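Local coordinates for protein prenylcyclase (Actinoplanes teichomyceticus, PDB 6IJ1) that probably acts as a prenyl cyclase or prenyltransferase working on prenyl substrates, at residues V129-P134 with A192-D197; R290-L295 with D300-E305. One frame throughout, in Å; residues are numbered along the deposited sequence.

Contact 1: V129-P134 with A192-D197; sequences VSTYVP and AYWWID
T131 and W194 meet where two interhelical loops come together in a chain whose regular structure is mainly helical, an architecture consistent with the alpha-alpha toroid of terpene cyclases and protein prenyltransferases. Segment 129-134 leads into helix 134-141, and segment 192-197 into helix 198-209. The polar part of the contact is a single hydrogen bond from the indole N-H, W194 NE1, to T131 OG1, 2.8 Å long and nearly straight at 167°. The hydroxyl oxygen lies at the indole edge, almost in the ring plane. OG1 stands anti to the carbonyl carbon (chi1 -62°), which turns it to the indole and leaves CG2 anti to the backbone N. The same oxygen is hydrogen-bonded to H157 ND1, so two partners fix this buried hydroxyl. Threonine suits the place because its branches divide the work: OG1 takes the indole N-H, while methyl CG2 packs against W194 CZ2 at 4.0 Å and lies over the rim of one Y132 face. The aromatic packing gathers round the indole. Y193 CD2 sits 3.5 Å above the centre of one indole face, and the rings of W153 and H157 each meet the indole edge-to-face. A leucine in place of W194 would probably leave T131 OG1 without its N-H donor and a gap at the edge of the Y193 ring, where CD2 now rests on the indole face. Y132, whose ring also meets that of W153, crosses the indole at about a right angle, with Y132 CE2 4.2 Å from W194 CZ2.

Contact 2: R290-L295 with D300-E305; sequences RLRMVL and DPDSYE
R292 and D302 form a salt bridge in which both terminal guanidinium nitrogens close on one carboxylate oxygen. D302 OD1 lies 3.0 Å from R292 NH1 and 2.9 Å from R292 NH2, and sits at the guanidinium edge, close to its plane. The two N-H bonds are bent (141° at NH1), as expected when one atom is shared by two donors. NH1 meets OD1 nearly along its C-O axis whereas NH2 comes from above the carboxylate plane, because the two planes are turned 57° apart. The edge formed by NE and NH2 turns to segment 192-197, where NH2 bonds to A192 O and NE to Y193 O. An arginine fits here since its donors can serve a carboxylate and two backbone carbonyls at once. R292 lies on strand 291-292, an outermost strand of a mixed three-stranded sheet; beyond it M293 centres an inverse gamma turn, and a 3-10 segment, 301-303, brings P301 and D302 back against the strand. P301 CB rests 3.7 Å above the middle of one guanidinium face, so the proline ring backs that face and limits its tilt. R292 CG lies between the backbone N and the carbonyl carbon (chi1 58°), and the chain runs extended from CG to NE, carrying the guanidinium across the proline at about a right angle. The same CB touches V294 CG2 at 3.7 Å, with V294 CG1 close by, branched chain against rigid ring. Farther out, L295 CD1 lies 4.1 Å from Y304 CZ, while the Y304 ring meets W307 edge-to-face.

Along the chain the two contacts follow in series: contact 1 is complete before contact 2 begins, and neither encloses nor crosses the other. Contact 1 brings the loop before helix 134-141 to the loop before helix 198-209, closing a span that includes helices 134-141, 158-164 and 173-182. Contact 2 closes a tight loop with four residues between its segments, folding the chain after strand 291-292 back on itself. Their centres lie about 10 Å apart, and segment 192-197 joins them. W194 O is 2.8 Å from R292 N, a probable hydrogen bond, so the small sheet is tied to the loop between two helices.

Contact 1: V129-P134 with A192-D197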
ATOM      1  N   VAL A 129      12.917   6.226  -2.540  1.00 15.18           N
ATOM      2  CA  VAL A 129      12.107   7.275  -1.957  1.00 15.44           C
ATOM      3  C   VAL A 129      11.953   7.007  -0.468  1.00 15.42           C
ATOM      4  O   VAL A 129      11.611   5.884  -0.076  1.00 16.22           O
ATOM      5  CB  VAL A 129      10.731   7.329  -2.633  1.00 14.54           C
ATOM      6  CG1 VAL A 129       9.890   8.430  -2.076  1.00 15.91           C
ATOM      7  CG2 VAL A 129      10.884   7.538  -4.175  1.00 17.61           C
ATOM      8  N   SER A 130      12.249   8.015   0.353  1.00 15.59           N
ATOM      9  CA  SER A 130      12.041   7.853   1.780  1.00 14.16           C
ATOM     10  C   SER A 130      10.610   8.206   2.150  1.00 15.74           C
ATOM     11  O   SER A 130       9.943   8.999   1.496  1.00 16.19           O
ATOM     12  CB  SER A 130      12.987   8.734   2.608  1.00 15.96           C
ATOM     13  OG  SER A 130      12.785  10.121   2.318  1.00 18.63           O
ATOM     14  N   THR A 131      10.163   7.691   3.320  1.00 14.66           N
ATOM     15  CA  THR A 131       8.826   8.069   3.757  1.00 13.81           C
ATOM     16  C   THR A 131       8.779   9.524   4.259  1.00 14.75           C
ATOM     17  O   THR A 131       7.761  10.227   4.087  1.00 14.77           O
ATOM     18  CB  THR A 131       8.398   7.091   4.868  1.00 15.27           C
ATOM     19  OG1 THR A 131       8.360   5.784   4.304  1.00 15.03           O
ATOM     20  CG2 THR A 131       7.012   7.410   5.391  1.00 17.31           C
ATOM     21  N   TYR A 132       9.830   9.940   4.953  1.00 16.51           N
ATOM     22  CA  TYR A 132       9.921  11.268   5.521  1.00 16.67           C
ATOM     23  C   TYR A 132      11.240  11.913   5.097  1.00 15.96           C
ATOM     24  O   TYR A 132      12.207  11.237   4.750  1.00 16.89           O
ATOM     25  CB  TYR A 132       9.900  11.199   7.085  1.00 16.74           C
ATOM     26  CG  TYR A 132       8.648  10.583   7.660  1.00 16.39           C
ATOM     27  CD1 TYR A 132       7.486  11.315   7.809  1.00 18.34           C
ATOM     28  CD2 TYR A 132       8.676   9.231   8.084  1.00 18.35           C
ATOM     29  CE1 TYR A 132       6.374  10.692   8.352  1.00 20.94           C
ATOM     30  CE2 TYR A 132       7.552   8.646   8.651  1.00 20.98           C
ATOM     31  CZ  TYR A 132       6.436   9.400   8.766  1.00 21.47           C
ATOM     32  OH  TYR A 132       5.361   8.713   9.329  1.00 34.75           O
ATOM     33  N   VAL A 133      11.286  13.253   5.257  1.00 18.87           N
ATOM     34  CA  VAL A 133      12.517  14.018   5.071  1.00 20.20           C
ATOM     35  C   VAL A 133      12.784  14.730   6.379  1.00 22.81           C
ATOM     36  O   VAL A 133      11.833  15.166   7.031  1.00 25.82           O
ATOM     37  CB  VAL A 133      12.414  15.052   3.927  1.00 24.51           C
ATOM     38  CG1 VAL A 133      12.302  14.336   2.606  1.00 29.93           C
ATOM     39  CG2 VAL A 133      11.243  15.929   4.114  1.00 31.79           C
ATOM     40  N   PRO A 134      14.045  14.897   6.759  1.00 23.42           N
ATOM     41  CA  PRO A 134      14.316  15.486   8.085  1.00 29.42           C
ATOM     42  C   PRO A 134      13.793  16.907   8.212  1.00 29.63           C
ATOM     43  O   PRO A 134      13.209  17.262   9.239  1.00 38.38           O
ATOM     44  CB  PRO A 134      15.846  15.431   8.180  1.00 27.55           C
ATOM     45  CG  PRO A 134      16.257  14.386   7.241  1.00 33.80           C
ATOM     46  CD  PRO A 134      15.247  14.361   6.127  1.00 23.18           C
ATOM     47  N   ALA A 192      10.219  -4.962   1.993  1.00 15.59           N
ATOM     48  CA  ALA A 192       9.391  -3.852   2.448  1.00 14.92           C
ATOM     49  C   ALA A 192      10.011  -3.312   3.730  1.00 14.82           C
ATOM     50  O   ALA A 192      10.613  -4.065   4.495  1.00 17.62           O
ATOM     51  CB  ALA A 192       7.952  -4.287   2.757  1.00 17.50           C
ATOM     52  N   TYR A 193       9.845  -2.011   3.968  1.00 12.76           N
ATOM     53  CA  TYR A 193      10.247  -1.445   5.244  1.00 14.62           C
ATOM     54  C   TYR A 193       9.117  -1.518   6.247  1.00 14.34           C
ATOM     55  O   TYR A 193       9.301  -2.079   7.342  1.00 14.20           O
ATOM     56  CB  TYR A 193      10.679   0.010   5.030  1.00 14.17           C
ATOM     57  CG  TYR A 193      11.289   0.685   6.263  1.00 14.34           C
ATOM     58  CD1 TYR A 193      12.628   0.417   6.658  1.00 12.87           C
ATOM     59  CD2 TYR A 193      10.538   1.614   7.010  1.00 11.84           C
ATOM     60  CE1 TYR A 193      13.170   1.108   7.766  1.00 13.22           C
ATOM     61  CE2 TYR A 193      11.106   2.307   8.105  1.00 13.30           C
ATOM     62  CZ  TYR A 193      12.424   2.014   8.457  1.00 14.74           C
ATOM     63  OH  TYR A 193      12.919   2.718   9.541  1.00 16.29           O
ATOM     64  N   TRP A 194       7.932  -1.029   5.888  1.00 12.51           N
ATOM     65  CA  TRP A 194       6.829  -0.908   6.823  1.00 13.24           C
ATOM     66  C   TRP A 194       5.949  -2.148   6.920  1.00 13.30           C
ATOM     67  O   TRP A 194       4.958  -2.085   7.654  1.00 13.97           O
ATOM     68  CB  TRP A 194       5.923   0.298   6.472  1.00 13.76           C
ATOM     69  CG  TRP A 194       6.658   1.634   6.467  1.00 13.12           C
ATOM     70  CD1 TRP A 194       7.009   2.362   5.389  1.00 14.16           C
ATOM     71  CD2 TRP A 194       7.044   2.394   7.624  1.00 13.57           C
ATOM     72  NE1 TRP A 194       7.619   3.551   5.786  1.00 13.61           N
ATOM     73  CE2 TRP A 194       7.655   3.574   7.163  1.00 13.84           C
ATOM     74  CE3 TRP A 194       6.923   2.178   8.996  1.00 13.99           C
ATOM     75  CZ2 TRP A 194       8.151   4.547   8.008  1.00 16.82           C
ATOM     76  CZ3 TRP A 194       7.419   3.152   9.857  1.00 15.03           C
ATOM     77  CH2 TRP A 194       8.036   4.310   9.360  1.00 15.02           C
ATOM     78  N   TRP A 195       6.197  -3.188   6.135  1.00 13.84           N
ATOM     79  CA  TRP A 195       5.238  -4.293   6.045  1.00 11.56           C
ATOM     80  C   TRP A 195       5.938  -5.598   6.337  1.00 14.84           C
ATOM     81  O   TRP A 195       7.071  -5.826   5.919  1.00 15.31           O
ATOM     82  CB  TRP A 195       4.582  -4.365   4.642  1.00 12.38           C
ATOM     83  CG  TRP A 195       3.867  -3.082   4.364  1.00 12.02           C
ATOM     84  CD1 TRP A 195       4.373  -1.976   3.698  1.00 13.12           C
ATOM     85  CD2 TRP A 195       2.499  -2.749   4.704  1.00 12.61           C
ATOM     86  NE1 TRP A 195       3.409  -0.974   3.648  1.00 13.60           N
ATOM     87  CE2 TRP A 195       2.247  -1.430   4.243  1.00 13.48           C
ATOM     88  CE3 TRP A 195       1.465  -3.427   5.382  1.00 14.03           C
ATOM     89  CZ2 TRP A 195       1.027  -0.785   4.458  1.00 14.42           C
ATOM     90  CZ3 TRP A 195       0.250  -2.786   5.569  1.00 14.58           C
ATOM     91  CH2 TRP A 195       0.021  -1.485   5.114  1.00 15.71           C
ATOM     92  N   ILE A 196       5.227  -6.474   7.070  1.00 13.20           N
ATOM     93  CA  ILE A 196       5.714  -7.818   7.368  1.00 16.52           C
ATOM     94  C   ILE A 196       5.803  -8.680   6.103  1.00 15.29           C
ATOM     95  O   ILE A 196       6.691  -9.518   5.989  1.00 16.58           O
ATOM     96  CB  ILE A 196       4.740  -8.445   8.391  1.00 18.82           C
ATOM     97  CG1 ILE A 196       4.940  -7.749   9.737  1.00 21.48           C
ATOM     98  CG2 ILE A 196       4.934  -9.944   8.457  1.00 21.95           C
ATOM     99  CD1 ILE A 196       6.283  -8.064  10.382  1.00 25.49           C
ATOM    100  N   ASP A 197       4.887  -8.492   5.172  1.00 13.76           N
ATOM    101  CA  ASP A 197       4.737  -9.364   4.016  1.00 13.75           C
ATOM    102  C   ASP A 197       5.457  -8.751   2.816  1.00 15.14           C
ATOM    103  O   ASP A 197       5.008  -7.718   2.329  1.00 15.43           O
ATOM    104  CB  ASP A 197       3.258  -9.558   3.683  1.00 14.33           C
ATOM    105  CG  ASP A 197       2.480 -10.167   4.844  1.00 15.60           C
ATOM    106  OD1 ASP A 197       2.894 -11.232   5.372  1.00 16.82           O
ATOM    107  OD2 ASP A 197       1.436  -9.594   5.229  1.00 15.72           O
TER

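Contact 2: R290-L295 with D300-E305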
ATOM      1  N   ARG A 290      -0.626  -6.290   7.910  1.00 11.15           N
ATOM      2  CA  ARG A 290       0.209  -6.235   9.113  1.00 12.41           C
ATOM      3  C   ARG A 290       1.367  -5.280   8.862  1.00 13.82           C
ATOM      4  O   ARG A 290       2.277  -5.576   8.073  1.00 14.47           O
ATOM      5  CB  ARG A 290       0.722  -7.635   9.497  1.00 14.35           C
ATOM      6  CG  ARG A 290      -0.420  -8.665   9.740  1.00 14.96           C
ATOM      7  CD  ARG A 290      -1.514  -8.149  10.735  1.00 18.28           C
ATOM      8  NE  ARG A 290      -1.135  -8.276  12.134  1.00 18.07           N
ATOM      9  CZ  ARG A 290      -1.321  -9.401  12.873  1.00 17.40           C
ATOM     10  NH1 ARG A 290      -1.761 -10.475  12.353  1.00 18.34           N
ATOM     11  NH2 ARG A 290      -0.939  -9.450  14.107  1.00 15.74           N
ATOM     12  N   LEU A 291       1.284  -4.136   9.510  1.00 14.09           N
ATOM     13  CA  LEU A 291       2.193  -3.008   9.327  1.00 14.73           C
ATOM     14  C   LEU A 291       3.165  -3.035  10.489  1.00 16.13           C
ATOM     15  O   LEU A 291       2.739  -3.035  11.648  1.00 17.49           O
ATOM     16  CB  LEU A 291       1.358  -1.719   9.322  1.00 16.44           C
ATOM     17  CG  LEU A 291       1.876  -0.367   8.872  1.00 23.34           C
ATOM     18  CD1 LEU A 291       0.692   0.567   9.026  1.00 31.12           C
ATOM     19  CD2 LEU A 291       2.965  -0.008   9.849  1.00 29.52           C
ATOM     20  N   ARG A 292       4.458  -3.029  10.212  1.00 14.67           N
ATOM     21  CA  ARG A 292       5.420  -2.956  11.318  1.00 15.04           C
ATOM     22  C   ARG A 292       5.888  -1.516  11.464  1.00 15.60           C
ATOM     23  O   ARG A 292       6.443  -0.933  10.510  1.00 16.31           O
ATOM     24  CB  ARG A 292       6.571  -3.927  11.126  1.00 17.00           C
ATOM     25  CG  ARG A 292       7.375  -3.769   9.849  1.00 14.62           C
ATOM     26  CD  ARG A 292       8.404  -4.896   9.705  1.00 17.73           C
ATOM     27  NE  ARG A 292       9.215  -4.732   8.510  1.00 16.12           N
ATOM     28  CZ  ARG A 292      10.022  -5.660   8.030  1.00 17.89           C
ATOM     29  NH1 ARG A 292      10.202  -6.832   8.691  1.00 20.13           N
ATOM     30  NH2 ARG A 292      10.679  -5.469   6.890  1.00 19.97           N
ATOM     31  N   MET A 293       5.618  -0.937  12.628  1.00 15.54           N
ATOM     32  CA  MET A 293       6.051   0.438  12.906  1.00 18.12           C
ATOM     33  C   MET A 293       7.529   0.394  13.305  1.00 17.80           C
ATOM     34  O   MET A 293       7.900   0.324  14.491  1.00 17.15           O
ATOM     35  CB  MET A 293       5.177   1.072  13.997  1.00 20.99           C
ATOM     36  CG  MET A 293       3.814   1.514  13.555  1.00 27.91           C
ATOM     37  SD  MET A 293       3.940   2.731  12.221  1.00 32.77           S
ATOM     38  CE  MET A 293       4.962   3.940  13.019  1.00 29.64           C
ATOM     39  N   VAL A 294       8.391   0.382  12.281  1.00 15.44           N
ATOM     40  CA  VAL A 294       9.827   0.277  12.512  1.00 15.66           C
ATOM     41  C   VAL A 294      10.277   1.394  13.440  1.00 15.67           C
ATOM     42  O   VAL A 294       9.795   2.528  13.389  1.00 15.78           O
ATOM     43  CB  VAL A 294      10.571   0.397  11.168  1.00 14.04           C
ATOM     44  CG1 VAL A 294      12.098   0.083  11.337  1.00 16.38           C
ATOM     45  CG2 VAL A 294      10.020  -0.622  10.149  1.00 14.55           C
ATOM     46  N   LEU A 295      11.246   1.069  14.284  1.00 15.79           N
ATOM     47  CA  LEU A 295      11.724   2.108  15.177  1.00 16.71           C
ATOM     48  C   LEU A 295      12.452   3.167  14.358  1.00 18.28           C
ATOM     49  O   LEU A 295      13.122   2.826  13.401  1.00 17.61           O
ATOM     50  CB  LEU A 295      12.655   1.526  16.247  1.00 18.36           C
ATOM     51  CG  LEU A 295      11.866   0.644  17.259  1.00 22.06           C
ATOM     52  CD1 LEU A 295      12.858  -0.284  17.940  1.00 24.82           C
ATOM     53  CD2 LEU A 295      10.993   1.451  18.191  1.00 18.49           C
ATOM     54  N   ASP A 300      17.171  -1.716   9.498  1.00 20.69           N
ATOM     55  CA  ASP A 300      17.146  -3.115   9.077  1.00 22.22           C
ATOM     56  C   ASP A 300      16.053  -3.864   9.828  1.00 21.23           C
ATOM     57  O   ASP A 300      16.343  -4.771  10.612  1.00 21.60           O
ATOM     58  CB  ASP A 300      18.531  -3.696   9.373  1.00 21.18           C
ATOM     59  CG  ASP A 300      18.722  -5.102   8.905  1.00 29.84           C
ATOM     60  OD1 ASP A 300      18.003  -5.582   7.999  1.00 26.71           O
ATOM     61  OD2 ASP A 300      19.638  -5.751   9.470  1.00 28.74           O
ATOM     62  N   PRO A 301      14.777  -3.496   9.630  1.00 19.39           N
ATOM     63  CA  PRO A 301      13.729  -4.141  10.424  1.00 19.37           C
ATOM     64  C   PRO A 301      13.647  -5.651  10.245  1.00 19.95           C
ATOM     65  O   PRO A 301      13.148  -6.313  11.167  1.00 22.86           O
ATOM     66  CB  PRO A 301      12.432  -3.422   9.950  1.00 18.30           C
ATOM     67  CG  PRO A 301      12.757  -2.940   8.552  1.00 19.71           C
ATOM     68  CD  PRO A 301      14.217  -2.476   8.712  1.00 19.96           C
ATOM     69  N   ASP A 302      14.100  -6.216   9.118  1.00 20.10           N
ATOM     70  CA  ASP A 302      14.097  -7.679   8.997  1.00 23.07           C
ATOM     71  C   ASP A 302      14.945  -8.336  10.090  1.00 24.71           C
ATOM     72  O   ASP A 302      14.716  -9.506  10.426  1.00 26.87           O
ATOM     73  CB  ASP A 302      14.594  -8.133   7.628  1.00 24.11           C
ATOM     74  CG  ASP A 302      13.576  -7.907   6.529  1.00 34.74           C
ATOM     75  OD1 ASP A 302      12.370  -7.780   6.840  1.00 31.11           O
ATOM     76  OD2 ASP A 302      13.985  -7.856   5.352  1.00 38.40           O
ATOM     77  N   SER A 303      15.896  -7.610  10.674  1.00 23.40           N
ATOM     78  CA  SER A 303      16.722  -8.192  11.725  1.00 23.40           C
ATOM     79  C   SER A 303      16.105  -8.117  13.108  1.00 25.27           C
ATOM     80  O   SER A 303      16.654  -8.706  14.049  1.00 28.76           O
ATOM     81  CB  SER A 303      18.070  -7.501  11.779  1.00 24.83           C
ATOM     82  OG  SER A 303      18.762  -7.932  10.652  1.00 28.38           O
ATOM     83  N   TYR A 304      15.022  -7.374  13.297  1.00 22.18           N
ATOM     84  CA  TYR A 304      14.481  -7.159  14.619  1.00 21.75           C
ATOM     85  C   TYR A 304      13.553  -8.318  14.924  1.00 25.05           C
ATOM     86  O   TYR A 304      12.738  -8.689  14.068  1.00 24.41           O
ATOM     87  CB  TYR A 304      13.702  -5.848  14.662  1.00 20.25           C
ATOM     88  CG  TYR A 304      13.262  -5.398  15.999  1.00 19.53           C
ATOM     89  CD1 TYR A 304      14.176  -5.318  17.060  1.00 21.24           C
ATOM     90  CD2 TYR A 304      11.980  -4.925  16.241  1.00 19.18           C
ATOM     91  CE1 TYR A 304      13.823  -4.833  18.282  1.00 20.62           C
ATOM     92  CE2 TYR A 304      11.590  -4.435  17.469  1.00 19.27           C
ATOM     93  CZ  TYR A 304      12.520  -4.368  18.527  1.00 18.54           C
ATOM     94  OH  TYR A 304      12.094  -3.851  19.719  1.00 22.58           O
ATOM     95  N   GLU A 305      13.720  -8.901  16.112  1.00 22.99           N
ATOM     96  CA  GLU A 305      12.878 -10.022  16.533  1.00 27.36           C
ATOM     97  C   GLU A 305      11.983  -9.691  17.705  1.00 26.55           C
ATOM     98  O   GLU A 305      11.157 -10.523  18.091  1.00 37.10           O
ATOM     99  CB  GLU A 305      13.762 -11.221  16.872  1.00 33.58           C
ATOM    100  CG  GLU A 305      14.546 -11.711  15.653  1.00 40.26           C
ATOM    101  CD  GLU A 305      15.533 -12.814  15.994  1.00 63.14           C
ATOM    102  OE1 GLU A 305      15.659 -13.145  17.195  1.00 65.84           O
ATOM    103  OE2 GLU A 305      16.181 -13.346  15.060  1.00 67.45           O
TER